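Local coordinates for amino acid adenylation domain-containing protein (Bacillus stratosphericus LAMA 585, PDB 6ULY), which probably selects a keto acid and activates it as an acyl adenylate, serving as the first adenylation domain of a nonribosomal depsipeptide synthetase, at residues Asp247-Gln252 / Ala276-Tyr281. Numbering follows the deposited sequence.
Sequences DDFIAQ and AMINDY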
ATOM      1  N   ASP A 247      20.836 -11.177  16.484  1.00 53.88           N
ATOM      2  CA  ASP A 247      21.622 -12.043  15.613  1.00 57.97           C
ATOM      3  C   ASP A 247      22.082 -13.294  16.349  1.00 55.76           C
ATOM      4  O   ASP A 247      22.068 -14.395  15.786  1.00 50.83           O
ATOM      5  CB  ASP A 247      22.826 -11.274  15.067  1.00 56.95           C
ATOM      6  CG  ASP A 247      22.434  -9.953  14.435  1.00 80.86           C
ATOM      7  OD1 ASP A 247      21.851  -9.102  15.144  1.00 85.92           O
ATOM      8  OD2 ASP A 247      22.709  -9.763  13.233  1.00 90.29           O
ATOM      9  N   ASP A 248      22.484 -13.146  17.617  1.00 52.37           N
ATOM     10  CA  ASP A 248      23.008 -14.288  18.358  1.00 50.78           C
ATOM     11  C   ASP A 248      21.941 -15.352  18.583  1.00 51.01           C
ATOM     12  O   ASP A 248      22.264 -16.543  18.655  1.00 50.30           O
ATOM     13  CB  ASP A 248      23.590 -13.839  19.700  1.00 51.84           C
ATOM     14  CG  ASP A 248      24.733 -12.852  19.541  1.00 55.48           C
ATOM     15  OD1 ASP A 248      24.930 -12.014  20.448  1.00 61.69           O
ATOM     16  OD2 ASP A 248      25.424 -12.900  18.503  1.00 55.44           O
ATOM     17  N   PHE A 249      20.673 -14.955  18.703  1.00 48.33           N
ATOM     18  CA  PHE A 249      19.629 -15.956  18.895  1.00 45.57           C
ATOM     19  C   PHE A 249      19.350 -16.721  17.606  1.00 42.39           C
ATOM     20  O   PHE A 249      19.331 -17.958  17.603  1.00 46.27           O
ATOM     21  CB  PHE A 249      18.334 -15.325  19.404  1.00 43.82           C
ATOM     22  CG  PHE A 249      17.158 -16.249  19.293  1.00 39.18           C
ATOM     23  CD1 PHE A 249      16.933 -17.221  20.252  1.00 36.12           C
ATOM     24  CD2 PHE A 249      16.307 -16.178  18.202  1.00 37.76           C
ATOM     25  CE1 PHE A 249      15.862 -18.089  20.138  1.00 42.52           C
ATOM     26  CE2 PHE A 249      15.240 -17.046  18.080  1.00 36.01           C
ATOM     27  CZ  PHE A 249      15.014 -18.000  19.047  1.00 37.55           C
ATOM     28  N   ILE A 250      19.087 -16.009  16.506  1.00 47.72           N
ATOM     29  CA  ILE A 250      18.725 -16.713  15.278  1.00 54.05           C
ATOM     30  C   ILE A 250      19.897 -17.554  14.784  1.00 48.37           C
ATOM     31  O   ILE A 250      19.700 -18.566  14.102  1.00 51.38           O
ATOM     32  CB  ILE A 250      18.228 -15.736  14.191  1.00 59.50           C
ATOM     33  CG1 ILE A 250      19.308 -14.722  13.814  1.00 64.05           C
ATOM     34  CG2 ILE A 250      16.958 -15.018  14.642  1.00 52.99           C
ATOM     35  CD1 ILE A 250      20.035 -15.069  12.524  1.00 76.74           C
ATOM     36  N   ALA A 251      21.128 -17.169  15.130  1.00 51.18           N
ATOM     37  CA  ALA A 251      22.280 -17.996  14.787  1.00 55.75           C
ATOM     38  C   ALA A 251      22.285 -19.296  15.585  1.00 54.70           C
ATOM     39  O   ALA A 251      22.545 -20.369  15.029  1.00 57.74           O
ATOM     40  CB  ALA A 251      23.574 -17.217  15.020  1.00 52.45           C
ATOM     41  N   GLN A 252      21.998 -19.223  16.884  1.00 52.09           N
ATOM     42  CA  GLN A 252      21.965 -20.399  17.756  1.00 55.59           C
ATOM     43  C   GLN A 252      20.772 -20.267  18.691  1.00 51.60           C
ATOM     44  O   GLN A 252      20.901 -19.809  19.834  1.00 48.11           O
ATOM     45  CB  GLN A 252      23.268 -20.538  18.552  1.00 55.91           C
ATOM     46  CG  GLN A 252      24.543 -20.449  17.720  1.00 69.96           C
ATOM     47  CD  GLN A 252      24.790 -21.690  16.882  1.00 78.45           C
ATOM     48  OE1 GLN A 252      24.364 -22.790  17.239  1.00 74.70           O
ATOM     49  NE2 GLN A 252      25.482 -21.518  15.758  1.00 73.12           N
ATOM     50  N   ALA A 276       8.901 -22.037  17.747  1.00 47.86           N
ATOM     51  CA  ALA A 276       9.012 -23.116  16.772  1.00 48.91           C
ATOM     52  C   ALA A 276      10.469 -23.433  16.466  1.00 47.80           C
ATOM     53  O   ALA A 276      10.825 -24.599  16.261  1.00 49.10           O
ATOM     54  CB  ALA A 276       8.263 -22.745  15.496  1.00 53.52           C
ATOM     55  N   MET A 277      11.328 -22.411  16.426  1.00 45.74           N
ATOM     56  CA  MET A 277      12.746 -22.655  16.189  1.00 47.53           C
ATOM     57  C   MET A 277      13.337 -23.531  17.286  1.00 50.00           C
ATOM     58  O   MET A 277      14.089 -24.469  17.003  1.00 51.39           O
ATOM     59  CB  MET A 277      13.505 -21.329  16.095  1.00 47.42           C
ATOM     60  CG  MET A 277      13.257 -20.549  14.818  1.00 55.62           C
ATOM     61  SD  MET A 277      14.182 -18.997  14.738  1.00 51.40           S
ATOM     62  CE  MET A 277      15.822 -19.589  14.344  1.00 53.13           C
ATOM     63  N   ILE A 278      13.001 -23.245  18.547  1.00 50.53           N
ATOM     64  CA  ILE A 278      13.490 -24.064  19.653  1.00 48.84           C
ATOM     65  C   ILE A 278      12.982 -25.495  19.519  1.00 47.31           C
ATOM     66  O   ILE A 278      13.723 -26.457  19.754  1.00 45.54           O
ATOM     67  CB  ILE A 278      13.082 -23.439  21.000  1.00 50.64           C
ATOM     68  CG1 ILE A 278      13.761 -22.080  21.192  1.00 48.75           C
ATOM     69  CG2 ILE A 278      13.433 -24.369  22.155  1.00 46.02           C
ATOM     70  CD1 ILE A 278      15.231 -22.168  21.553  1.00 50.26           C
ATOM     71  N   ASN A 279      11.713 -25.659  19.134  1.00 46.00           N
ATOM     72  CA  ASN A 279      11.162 -27.001  18.969  1.00 49.59           C
ATOM     73  C   ASN A 279      11.921 -27.798  17.915  1.00 55.33           C
ATOM     74  O   ASN A 279      11.939 -29.033  17.968  1.00 56.45           O
ATOM     75  CB  ASN A 279       9.680 -26.923  18.603  1.00 46.34           C
ATOM     76  CG  ASN A 279       8.828 -26.397  19.740  1.00 52.52           C
ATOM     77  OD1 ASN A 279       9.256 -26.384  20.893  1.00 52.35           O
ATOM     78  ND2 ASN A 279       7.614 -25.967  19.422  1.00 48.43           N
ATOM     79  N   ASP A 280      12.546 -27.120  16.950  1.00 51.62           N
ATOM     80  CA  ASP A 280      13.320 -27.823  15.934  1.00 51.71           C
ATOM     81  C   ASP A 280      14.576 -28.470  16.499  1.00 52.88           C
ATOM     82  O   ASP A 280      15.234 -29.230  15.781  1.00 56.43           O
ATOM     83  CB  ASP A 280      13.715 -26.868  14.804  1.00 52.50           C
ATOM     84  CG  ASP A 280      12.525 -26.390  13.989  1.00 61.62           C
ATOM     85  OD1 ASP A 280      11.500 -27.105  13.933  1.00 63.99           O
ATOM     86  OD2 ASP A 280      12.623 -25.294  13.396  1.00 63.47           O
ATOM     87  N   TYR A 281      14.925 -28.187  17.755  1.00 53.97           N
ATOM     88  CA  TYR A 281      16.140 -28.686  18.384  1.00 48.72           C
ATOM     89  C   TYR A 281      15.842 -29.710  19.475  1.00 50.84           C
ATOM     90  O   TYR A 281      16.559 -29.777  20.476  1.00 49.80           O
ATOM     91  CB  TYR A 281      16.949 -27.530  18.973  1.00 48.49           C
ATOM     92  CG  TYR A 281      17.623 -26.639  17.958  1.00 49.11           C
ATOM     93  CD1 TYR A 281      18.966 -26.805  17.640  1.00 48.65           C
ATOM     94  CD2 TYR A 281      16.923 -25.617  17.330  1.00 46.61           C
ATOM     95  CE1 TYR A 281      19.591 -25.986  16.714  1.00 49.26           C
ATOM     96  CE2 TYR A 281      17.538 -24.793  16.406  1.00 47.70           C
ATOM     97  CZ  TYR A 281      18.870 -24.982  16.100  1.00 56.02           C
ATOM     98  OH  TYR A 281      19.483 -24.163  15.179  1.00 60.29           O
TER
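Ile-250 and Met-277 have the nearest CA atoms, 8.5 Å apart, where the last turns of helices 246-251 and 272-279 meet mainly through side chains. Met-277 points toward the other helix, and its chain, extended through chi2 and bent at chi3 (76°), brings the thioether up to the Phe-249 ring. SD lies 4.0 Å from Phe-249 CE2 and 5.2 Å from the ring centroid, 63° off the ring normal, a Met-aromatic contact of oblique geometry. Phe-249 reaches across because its CG is anti to the backbone N (chi1 166°). The Met-277 methyl CE turns to the backbone instead, 4.0 Å from Ile-250 O. At Phe-249 CE1, the other carbon next to CZ, Ile-278 CD1 comes in more loosely, at 4.4 Å. The junction is small and mostly apolar, burying 207 Å² over both sides. Trp-218, just past strand 214-217, stacks on Phe-249, while Pro-253, in the loop to helix 255-262, touches Met-277, Ile-278 and Tyr-281. Helix 307-317 packs on Ile-278 through Phe-313, and Glu-566 of helix 560-570 meets Met-277. The contact joins two helices that follow strands 240-243 and 267-270, parallel in one mixed sheet of the AMP-binding fold with strand 214-217 between them.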